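Local atomic coordinates of penicillin-binding protein 1A (Mycobacterium tuberculosis, PDB entry 5CXW), a protein that builds the mycobacterial cell wall, polymerising glycan strands with one domain and cross-linking their peptides with the penicillin-sensitive transpeptidase domain modelled here. Residues Ala91-Phe99 with Asn303-Tyr311; Tyr52-Ala62 with Leu343-Thr351. All coordinates share one frame; numbering follows the deposited sequence.

Contact 1 (Ala91-Phe99 with Asn303-Tyr311). With 35P ((2R,4S)-5,5-dimethyl-2-{(1R)-2-oxo-1-[(phenoxyacetyl)amino]ethyl}-1,3-thiazolidine-4-carboxylic acid), chain C; PEG (di(hydroxyethyl)ether), chain D.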
loop_
_atom_site.group_PDB
_atom_site.type_symbol
_atom_site.label_atom_id
_atom_site.label_comp_id
_atom_site.label_asym_id
_atom_site.label_seq_id
_atom_site.Cartn_x
_atom_site.Cartn_y
_atom_site.Cartn_z
ATOM N N ALA A 91 8.744 0.038 -9.133
ATOM C CA ALA A 91 8.633 -1.211 -9.877
ATOM C C ALA A 91 7.225 -1.735 -9.891
ATOM O O ALA A 91 6.483 -1.587 -8.899
ATOM C CB ALA A 91 9.574 -2.253 -9.266
ATOM N N GLY A 92 6.787 -2.329 -10.996
ATOM C CA GLY A 92 5.463 -3.015 -10.951
ATOM C C GLY A 92 5.556 -4.344 -10.221
ATOM O O GLY A 92 6.344 -5.244 -10.630
ATOM N N LEU A 93 4.841 -4.468 -9.117
ATOM C CA LEU A 93 4.944 -5.586 -8.233
ATOM C C LEU A 93 3.584 -6.204 -7.926
ATOM O O LEU A 93 2.632 -5.488 -7.700
ATOM C CB LEU A 93 5.642 -5.158 -6.944
ATOM C CG LEU A 93 7.089 -4.668 -7.069
ATOM C CD1 LEU A 93 7.588 -4.019 -5.768
ATOM C CD2 LEU A 93 8.009 -5.830 -7.482
ATOM N N GLN A 94 3.529 -7.533 -7.790
ATOM C CA GLN A 94 2.314 -8.161 -7.269
ATOM C C GLN A 94 2.165 -7.829 -5.794
ATOM O O GLN A 94 3.148 -7.857 -5.038
ATOM C CB GLN A 94 2.327 -9.696 -7.438
ATOM C CG GLN A 94 2.463 -10.097 -8.904
ATOM C CD GLN A 94 2.383 -11.583 -9.035
ATOM O OE1 GLN A 94 3.207 -12.285 -8.480
ATOM N NE2 GLN A 94 1.401 -12.075 -9.747
ATOM N N THR A 95 0.952 -7.503 -5.395
ATOM C CA THR A 95 0.635 -7.047 -4.018
ATOM C C THR A 95 0.079 -8.100 -3.084
ATOM O O THR A 95 -0.023 -7.860 -1.835
ATOM C CB THR A 95 -0.380 -5.886 -4.098
ATOM O OG1 THR A 95 -1.503 -6.322 -4.861
ATOM C CG2 THR A 95 0.267 -4.707 -4.755
ATOM N N GLY A 96 -0.346 -9.253 -3.657
ATOM C CA GLY A 96 -0.934 -10.289 -2.874
ATOM C C GLY A 96 -2.128 -9.747 -2.110
ATOM O O GLY A 96 -2.857 -8.894 -2.610
ATOM N N SER A 97 -2.294 -10.240 -0.884
ATOM C CA SER A 97 -3.491 -9.975 -0.097
ATOM C C SER A 97 -3.634 -8.533 0.338
ATOM O O SER A 97 -4.709 -8.174 0.838
ATOM C CB SER A 97 -3.512 -10.831 1.135
ATOM O OG SER A 97 -3.614 -12.226 0.785
ATOM N N SER A 98 -2.622 -7.691 0.140
ATOM C CA SER A 98 -2.781 -6.286 0.488
ATOM C C SER A 98 -3.812 -5.628 -0.425
ATOM O O SER A 98 -4.351 -4.559 -0.097
ATOM C CB SER A 98 -1.455 -5.543 0.495
ATOM O OG SER A 98 -0.834 -5.486 -0.770
ATOM N N PHE A 99 -4.111 -6.275 -1.565
ATOM C CA PHE A 99 -5.065 -5.724 -2.499
ATOM C C PHE A 99 -6.518 -6.027 -2.073
ATOM O O PHE A 99 -7.473 -5.394 -2.619
ATOM C CB PHE A 99 -4.832 -6.276 -3.901
ATOM C CG PHE A 99 -4.976 -5.222 -4.965
ATOM C CD1 PHE A 99 -4.020 -4.247 -5.073
ATOM C CD2 PHE A 99 -6.057 -5.184 -5.816
ATOM C CE1 PHE A 99 -4.128 -3.249 -5.983
ATOM C CE2 PHE A 99 -6.145 -4.178 -6.775
ATOM C CZ PHE A 99 -5.196 -3.215 -6.843
ATOM N N ASN A 303 7.365 -18.324 -1.133
ATOM C CA ASN A 303 6.870 -16.943 -1.236
ATOM C C ASN A 303 7.739 -16.154 -2.203
ATOM O O ASN A 303 8.894 -16.503 -2.370
ATOM C CB ASN A 303 6.890 -16.259 0.134
ATOM C CG ASN A 303 5.977 -16.973 1.128
ATOM O OD1 ASN A 303 5.045 -17.691 0.726
ATOM N ND2 ASN A 303 6.232 -16.765 2.411
ATOM N N LYS A 304 7.211 -15.078 -2.757
ATOM C CA LYS A 304 7.916 -14.267 -3.702
ATOM C C LYS A 304 8.031 -12.824 -3.286
ATOM O O LYS A 304 9.122 -12.270 -3.311
ATOM C CB LYS A 304 7.288 -14.356 -5.092
ATOM C CG LYS A 304 8.036 -13.545 -6.153
ATOM C CD LYS A 304 7.610 -13.903 -7.567
ATOM C CE LYS A 304 6.176 -13.446 -7.879
ATOM N NZ LYS A 304 6.010 -11.951 -8.109
ATOM N N ASP A 305 6.921 -12.230 -2.880
ATOM C CA ASP A 305 6.856 -10.839 -2.449
ATOM C C ASP A 305 6.147 -10.803 -1.108
ATOM O O ASP A 305 5.212 -11.564 -0.858
ATOM C CB ASP A 305 6.034 -9.930 -3.363
ATOM C CG ASP A 305 6.366 -10.068 -4.824
ATOM O OD1 ASP A 305 5.813 -10.958 -5.475
ATOM O OD2 ASP A 305 7.204 -9.253 -5.310
ATOM N N ALA A 306 6.586 -9.920 -0.244
ATOM C CA ALA A 306 6.014 -9.784 1.078
ATOM C C ALA A 306 5.736 -8.339 1.349
ATOM O O ALA A 306 6.586 -7.499 1.102
ATOM C CB ALA A 306 6.946 -10.385 2.091
ATOM N N TRP A 307 4.544 -8.023 1.841
ATOM C CA TRP A 307 4.096 -6.676 2.029
ATOM C C TRP A 307 3.505 -6.376 3.417
ATOM O O TRP A 307 2.796 -7.223 4.000
ATOM C CB TRP A 307 2.940 -6.375 1.072
ATOM C CG TRP A 307 3.258 -6.295 -0.380
ATOM C CD1 TRP A 307 3.468 -7.347 -1.252
ATOM C CD2 TRP A 307 3.451 -5.092 -1.124
ATOM N NE1 TRP A 307 3.747 -6.833 -2.528
ATOM C CE2 TRP A 307 3.691 -5.465 -2.479
ATOM C CE3 TRP A 307 3.374 -3.722 -0.799
ATOM C CZ2 TRP A 307 3.875 -4.540 -3.473
ATOM C CZ3 TRP A 307 3.549 -2.768 -1.816
ATOM C CH2 TRP A 307 3.814 -3.190 -3.145
ATOM N N MET A 308 3.677 -5.149 3.884
ATOM C CA MET A 308 2.856 -4.602 4.945
ATOM C C MET A 308 2.533 -3.180 4.566
ATOM O O MET A 308 3.465 -2.364 4.317
ATOM C CB MET A 308 3.556 -4.627 6.306
ATOM C CG MET A 308 2.771 -4.001 7.468
ATOM S SD MET A 308 1.111 -4.714 7.623
ATOM C CE MET A 308 1.046 -5.183 9.368
ATOM N N VAL A 309 1.231 -2.862 4.515
ATOM C CA VAL A 309 0.757 -1.512 4.237
ATOM C C VAL A 309 -0.192 -1.064 5.328
ATOM O O VAL A 309 -1.091 -1.767 5.700
ATOM C CB VAL A 309 0.081 -1.438 2.853
ATOM C CG1 VAL A 309 -0.136 0.012 2.447
ATOM C CG2 VAL A 309 0.868 -2.146 1.815
ATOM N N GLY A 310 0.049 0.093 5.935
ATOM C CA GLY A 310 -0.857 0.540 6.960
ATOM C C GLY A 310 -0.601 1.975 7.365
ATOM O O GLY A 310 0.422 2.578 7.000
ATOM N N TYR A 311 -1.564 2.497 8.105
ATOM C CA TYR A 311 -1.673 3.921 8.370
ATOM C C TYR A 311 -2.215 4.301 9.720
ATOM O O TYR A 311 -2.847 3.500 10.416
ATOM C CB TYR A 311 -2.563 4.560 7.265
ATOM C CG TYR A 311 -3.978 4.036 7.141
ATOM C CD1 TYR A 311 -5.051 4.518 7.911
ATOM C CD2 TYR A 311 -4.262 3.020 6.217
ATOM C CE1 TYR A 311 -6.363 4.020 7.721
ATOM C CE2 TYR A 311 -5.529 2.545 6.058
ATOM C CZ TYR A 311 -6.583 3.053 6.784
ATOM O OH TYR A 311 -7.853 2.546 6.557
HETATM C C24 35P C . 0.281 -20.140 -1.927
HETATM C C23 35P C . 1.312 -21.032 -2.212
HETATM C C22 35P C . 2.614 -20.704 -1.910
HETATM C C21 35P C . 2.926 -19.494 -1.309
HETATM C C20 35P C . 1.924 -18.596 -1.011
HETATM C C19 35P C . 0.581 -18.927 -1.312
HETATM O O1 35P C . -0.472 -18.092 -1.030
HETATM C C2 35P C . -0.248 -16.971 -0.180
HETATM C C3 35P C . -1.577 -16.394 0.221
HETATM O O18 35P C . -2.570 -17.107 0.253
HETATM N N4 35P C . -1.539 -15.109 0.541
HETATM C C5 35P C . -2.722 -14.407 1.014
HETATM C C6 35P C . -2.530 -12.976 0.719
HETATM O O17 35P C . -1.430 -12.425 0.508
HETATM C C8 35P C . -2.996 -14.554 2.575
HETATM N N7 35P C . -2.402 -13.348 3.075
HETATM S S11 35P C . -2.244 -15.819 3.447
HETATM C C10 35P C . -1.121 -14.876 4.365
HETATM C C12 35P C . 0.258 -15.534 4.373
HETATM C C15 35P C . -1.523 -14.685 5.804
HETATM C C9 35P C . -1.070 -13.550 3.597
HETATM C C13 35P C . -0.621 -12.303 4.292
HETATM O O14 35P C . -1.536 -11.548 4.743
HETATM O O16 35P C . 0.608 -12.080 4.330
HETATM O O2 PEG D . 5.292 -11.982 -11.018
HETATM C C3 PEG D . 5.592 -11.127 -12.112
HETATM C C4 PEG D . 5.050 -9.762 -11.791
HETATM O O4 PEG D . 3.843 -9.605 -12.511
HETATM O O HOH W 1 5.998 -9.082 -7.978
#
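Beneath the penicillin-binding site of the transpeptidase domain, the segment that leads into the acylated serine rests on strand 303-311, and Trp-307 and Gln-94 tie the two together. The indole NE1 gives its hydrogen to Gln-94 O at 2.8 Å; the donor lies in the carbonyl plane on a lone pair, although the bond is bent (139°) and the oxygen sits 23° out of the ring plane. Over one face of the same indole lie Thr-95 CA, 3.3 Å above the plane, and Ser-98 OG, both offset toward the rim, while Leu-93 CB meets the edge at CZ2. Thr-95 CG2 adds an off-centre CH-pi contact to the six-membered ring. A first torsion of 64° folds Ser-98 OG back over its own backbone, where it donates to Thr-95 O, which also accepts from Ser-98 N on the same face.

At the strand's start, Lys-304 bends at its third and fourth torsions, which brings NZ to Gln-94 OE1 at 2.8 Å and equally close to its neighbour Asp-305 OD1, a salt bridge on the syn lone pair. NZ also donates to O2 of a PEG, probably from the crystallisation liquor, at 3.0 Å. Asp-305 is held further by Thr-295 and Trp-320, and a water links its OD2 to Gln-94 N.

Ser-97 carries the opened penicillin V: OG is bonded to C6 of the ligand, and Ser-97 N donates to the acyl oxygen O17 at 2.7 Å, one N-H of the kind that lines an oxyanion hole. Asn-303 OD1 approaches the phenoxy ring at C21. The charge of Lys-304 is probably balanced by Asp-305, with the Gln-94 amide oxygen as a second, neutral acceptor; these bonds, with the indole packed against Thr-95, would help fix the backbone just ahead of the acyl-enzyme serine.

Contact 2 (Tyr52-Ala62 with Leu343-Thr351)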
loop_
_atom_site.group_PDB
_atom_site.type_symbol
_atom_site.label_atom_id
_atom_site.label_comp_id
_atom_site.label_asym_id
_atom_site.label_seq_id
_atom_site.Cartn_x
_atom_site.Cartn_y
_atom_site.Cartn_z
ATOM N N TYR A 52 16.678 -4.493 9.277
ATOM C CA TYR A 52 15.987 -5.737 8.979
ATOM C C TYR A 52 16.522 -6.505 7.768
ATOM O O TYR A 52 16.301 -7.706 7.674
ATOM C CB TYR A 52 14.478 -5.508 8.957
ATOM C CG TYR A 52 14.010 -5.193 10.350
ATOM C CD1 TYR A 52 14.028 -6.160 11.332
ATOM C CD2 TYR A 52 13.589 -3.908 10.714
ATOM C CE1 TYR A 52 13.677 -5.856 12.645
ATOM C CE2 TYR A 52 13.209 -3.626 11.998
ATOM C CZ TYR A 52 13.251 -4.596 12.963
ATOM O OH TYR A 52 12.898 -4.347 14.269
ATOM N N LEU A 53 17.254 -5.851 6.872
ATOM C CA LEU A 53 17.932 -6.568 5.761
ATOM C C LEU A 53 19.377 -6.935 6.106
ATOM O O LEU A 53 20.039 -7.612 5.310
ATOM C CB LEU A 53 17.912 -5.757 4.476
ATOM C CG LEU A 53 16.710 -6.105 3.574
ATOM C CD1 LEU A 53 15.379 -6.043 4.281
ATOM C CD2 LEU A 53 16.776 -5.218 2.339
ATOM N N ASP A 54 19.858 -6.522 7.281
ATOM C CA ASP A 54 21.218 -6.856 7.704
ATOM C C ASP A 54 21.374 -8.359 7.879
ATOM O O ASP A 54 20.539 -9.012 8.486
ATOM C CB ASP A 54 21.606 -6.114 8.991
ATOM C CG ASP A 54 23.051 -6.211 9.297
ATOM O OD1 ASP A 54 23.904 -6.012 8.405
ATOM O OD2 ASP A 54 23.346 -6.442 10.461
ATOM N N GLY A 55 22.400 -8.888 7.233
ATOM C CA GLY A 55 22.765 -10.277 7.333
ATOM C C GLY A 55 21.889 -11.167 6.484
ATOM O O GLY A 55 21.982 -12.400 6.615
ATOM N N GLN A 56 20.990 -10.562 5.689
ATOM C CA GLN A 56 20.143 -11.327 4.802
ATOM C C GLN A 56 20.822 -11.494 3.442
ATOM O O GLN A 56 21.874 -10.933 3.171
ATOM C CB GLN A 56 18.753 -10.665 4.658
ATOM C CG GLN A 56 18.005 -10.479 5.971
ATOM C CD GLN A 56 17.607 -11.766 6.663
ATOM O OE1 GLN A 56 17.574 -12.813 6.090
ATOM N NE2 GLN A 56 17.268 -11.672 7.901
ATOM N N ASP A 57 20.195 -12.313 2.593
ATOM C CA ASP A 57 20.684 -12.574 1.246
ATOM C C ASP A 57 21.014 -11.232 0.605
ATOM O O ASP A 57 20.195 -10.283 0.660
ATOM C CB ASP A 57 19.606 -13.325 0.445
ATOM C CG ASP A 57 20.118 -13.877 -0.880
ATOM O OD1 ASP A 57 20.774 -13.142 -1.654
ATOM O OD2 ASP A 57 19.886 -15.086 -1.118
ATOM N N PRO A 58 22.215 -11.098 0.023
ATOM C CA PRO A 58 22.496 -9.814 -0.618
ATOM C C PRO A 58 21.615 -9.454 -1.828
ATOM O O PRO A 58 21.576 -8.314 -2.183
ATOM C CB PRO A 58 23.965 -9.913 -1.004
ATOM C CG PRO A 58 24.292 -11.368 -0.993
ATOM C CD PRO A 58 23.385 -12.001 0.015
ATOM N N ASP A 59 20.883 -10.419 -2.392
ATOM C CA ASP A 59 19.875 -10.183 -3.430
ATOM C C ASP A 59 18.515 -9.665 -2.892
ATOM O O ASP A 59 17.651 -9.249 -3.667
ATOM C CB ASP A 59 19.616 -11.506 -4.206
ATOM C CG ASP A 59 20.821 -11.991 -5.004
ATOM O OD1 ASP A 59 21.702 -11.178 -5.321
ATOM O OD2 ASP A 59 20.889 -13.214 -5.293
ATOM N N MET A 60 18.323 -9.695 -1.580
ATOM C CA MET A 60 17.084 -9.169 -1.005
ATOM C C MET A 60 17.005 -7.671 -1.201
ATOM O O MET A 60 18.022 -6.939 -1.110
ATOM C CB MET A 60 17.023 -9.486 0.483
ATOM C CG MET A 60 15.662 -9.246 1.081
ATOM S SD MET A 60 15.473 -9.913 2.717
ATOM C CE MET A 60 15.739 -11.674 2.410
ATOM N N ARG A 61 15.794 -7.194 -1.466
ATOM C CA ARG A 61 15.538 -5.767 -1.663
ATOM C C ARG A 61 14.325 -5.362 -0.856
ATOM O O ARG A 61 13.462 -6.199 -0.512
ATOM C CB ARG A 61 15.305 -5.471 -3.136
ATOM C CG ARG A 61 16.522 -5.775 -4.039
ATOM C CD ARG A 61 17.563 -4.694 -3.872
ATOM N NE ARG A 61 18.701 -4.938 -4.766
ATOM C CZ ARG A 61 19.693 -5.775 -4.533
ATOM N NH1 ARG A 61 19.742 -6.534 -3.409
ATOM N NH2 ARG A 61 20.656 -5.890 -5.447
ATOM N N ALA A 62 14.249 -4.070 -0.548
ATOM C CA ALA A 62 13.045 -3.499 0.089
ATOM C C ALA A 62 12.677 -2.168 -0.535
ATOM O O ALA A 62 13.520 -1.499 -1.151
ATOM C CB ALA A 62 13.252 -3.327 1.601
ATOM N N LEU A 343 9.551 -9.664 7.953
ATOM C CA LEU A 343 10.371 -8.444 7.692
ATOM C C LEU A 343 9.623 -7.204 7.212
ATOM O O LEU A 343 9.938 -6.136 7.676
ATOM C CB LEU A 343 11.564 -8.695 6.754
ATOM C CG LEU A 343 12.538 -9.794 7.111
ATOM C CD1 LEU A 343 13.666 -9.833 6.088
ATOM C CD2 LEU A 343 13.064 -9.640 8.541
ATOM N N PRO A 344 8.593 -7.348 6.316
ATOM C CA PRO A 344 7.934 -6.098 5.894
ATOM C C PRO A 344 7.193 -5.403 7.049
ATOM O O PRO A 344 7.250 -4.179 7.160
ATOM C CB PRO A 344 6.934 -6.558 4.825
ATOM C CG PRO A 344 7.480 -7.881 4.345
ATOM C CD PRO A 344 8.107 -8.496 5.578
ATOM N N SER A 345 6.602 -6.179 7.952
ATOM C CA SER A 345 5.938 -5.627 9.143
ATOM C C SER A 345 6.940 -5.078 10.139
ATOM O O SER A 345 6.700 -4.043 10.750
ATOM C CB SER A 345 5.011 -6.671 9.766
ATOM O OG SER A 345 3.910 -6.946 8.961
ATOM N N ASP A 346 8.125 -5.714 10.272
ATOM C CA ASP A 346 9.191 -5.170 11.103
ATOM C C ASP A 346 9.602 -3.780 10.603
ATOM O O ASP A 346 9.702 -2.804 11.401
ATOM C CB ASP A 346 10.437 -6.086 11.086
ATOM C CG ASP A 346 10.216 -7.436 11.719
ATOM O OD1 ASP A 346 9.457 -7.579 12.707
ATOM O OD2 ASP A 346 10.872 -8.388 11.245
ATOM N N ILE A 347 9.791 -3.643 9.277
ATOM C CA ILE A 347 10.197 -2.393 8.689
ATOM C C ILE A 347 9.084 -1.340 8.815
ATOM O O ILE A 347 9.347 -0.183 9.130
ATOM C CB ILE A 347 10.632 -2.610 7.211
ATOM C CG1 ILE A 347 11.886 -3.492 7.121
ATOM C CG2 ILE A 347 10.772 -1.284 6.472
ATOM C CD1 ILE A 347 12.191 -4.065 5.717
ATOM N N TRP A 348 7.875 -1.738 8.501
ATOM C CA TRP A 348 6.682 -0.851 8.552
ATOM C C TRP A 348 6.544 -0.280 9.988
ATOM O O TRP A 348 6.409 0.932 10.190
ATOM C CB TRP A 348 5.430 -1.651 8.174
ATOM C CG TRP A 348 4.172 -0.832 8.355
ATOM C CD1 TRP A 348 3.670 0.109 7.503
ATOM C CD2 TRP A 348 3.269 -0.870 9.480
ATOM N NE1 TRP A 348 2.509 0.662 8.044
ATOM C CE2 TRP A 348 2.233 0.067 9.230
ATOM C CE3 TRP A 348 3.207 -1.646 10.638
ATOM C CZ2 TRP A 348 1.151 0.272 10.133
ATOM C CZ3 TRP A 348 2.128 -1.417 11.556
ATOM C CH2 TRP A 348 1.148 -0.465 11.296
ATOM N N LYS A 349 6.555 -1.166 10.976
ATOM C CA LYS A 349 6.385 -0.745 12.374
ATOM C C LYS A 349 7.484 0.243 12.787
ATOM O O LYS A 349 7.233 1.272 13.450
ATOM C CB LYS A 349 6.372 -1.962 13.318
ATOM C CG LYS A 349 6.561 -1.546 14.803
ATOM C CD LYS A 349 6.255 -2.670 15.766
ATOM C CE LYS A 349 6.805 -2.327 17.139
ATOM N NZ LYS A 349 6.062 -1.188 17.770
ATOM N N ALA A 350 8.726 -0.100 12.452
ATOM C CA ALA A 350 9.871 0.729 12.830
ATOM C C ALA A 350 9.828 2.068 12.124
ATOM O O ALA A 350 10.103 3.119 12.744
ATOM C CB ALA A 350 11.154 0.015 12.513
ATOM N N THR A 351 9.430 2.055 10.864
ATOM C CA THR A 351 9.332 3.312 10.113
ATOM C C THR A 351 8.231 4.181 10.712
ATOM O O THR A 351 8.402 5.401 10.925
ATOM C CB THR A 351 9.020 3.000 8.644
ATOM O OG1 THR A 351 10.115 2.245 8.049
ATOM C CG2 THR A 351 8.852 4.335 7.849
HETATM O O HOH W 2 9.743 -3.276 14.169
#
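Tyr-52 is a knob in a hole on helix 343-351, set among Leu-343, Asp-346, Ile-347 and Ala-350, where the C-terminal helix of the transpeptidase domain packs against the end of helix 39-53 and the start of strand 60-67. The methylene of Asp-346 presses squarely on the tyrosine ring, CB standing 3.5 Å from the centroid and only 6° off the normal, a CH-pi contact over the face. Its carboxylate leans across the CD1-CE1 side with its plane 27° from that of the ring, and OD1 is engaged by His-280. Ala-350 CB closes the edge at CE2, and Ile-347 CG1 packs at 3.8 Å from Tyr-52 CB.

Beyond the ring the bumps are aliphatic. With its second torsion extended (chi2 165°), Ile-347 carries CD1 outward to meet both Leu-53 CD1, 4.0 Å away, and Ala-62 CB on the strand. One turn earlier in the helix, Leu-343 pushes CD1 into the hollow lined by Tyr-52 O, Met-60 SD and, at its margin, Gln-56 CG, beside the type II turn of Leu-53 to Gln-56. No hydrogen bond joins the two segments directly. A water does span the tyrosine end: it donates to Asp-346 O at 2.8 Å and makes a weak, 3.3 Å bond with Tyr-52 OH.

Overall arrangement
Contacts 1 and 2 have centres about 14 Å apart and both reach the five-stranded antiparallel sheet of the transpeptidase domain. In chain order, 52-62 comes first, then 91-99, 303-311 and 343-351, so contact 2 brackets contact 1. The helix of contact 2 lies on one face of strand 303-311, where Pro-344 packs on Ala-306 and Met-308 on Ser-345 and Trp-348; Trp-348 NE1 probably also bonds to Gly-310 O, at 3.0 Å. Trp-307 and Val-309 point to the other face, toward 91-99. The strand thus separates the serine segment from helix 343-356, consistent with the fold of the beta-lactamase clan, a central sheet with helices on both faces.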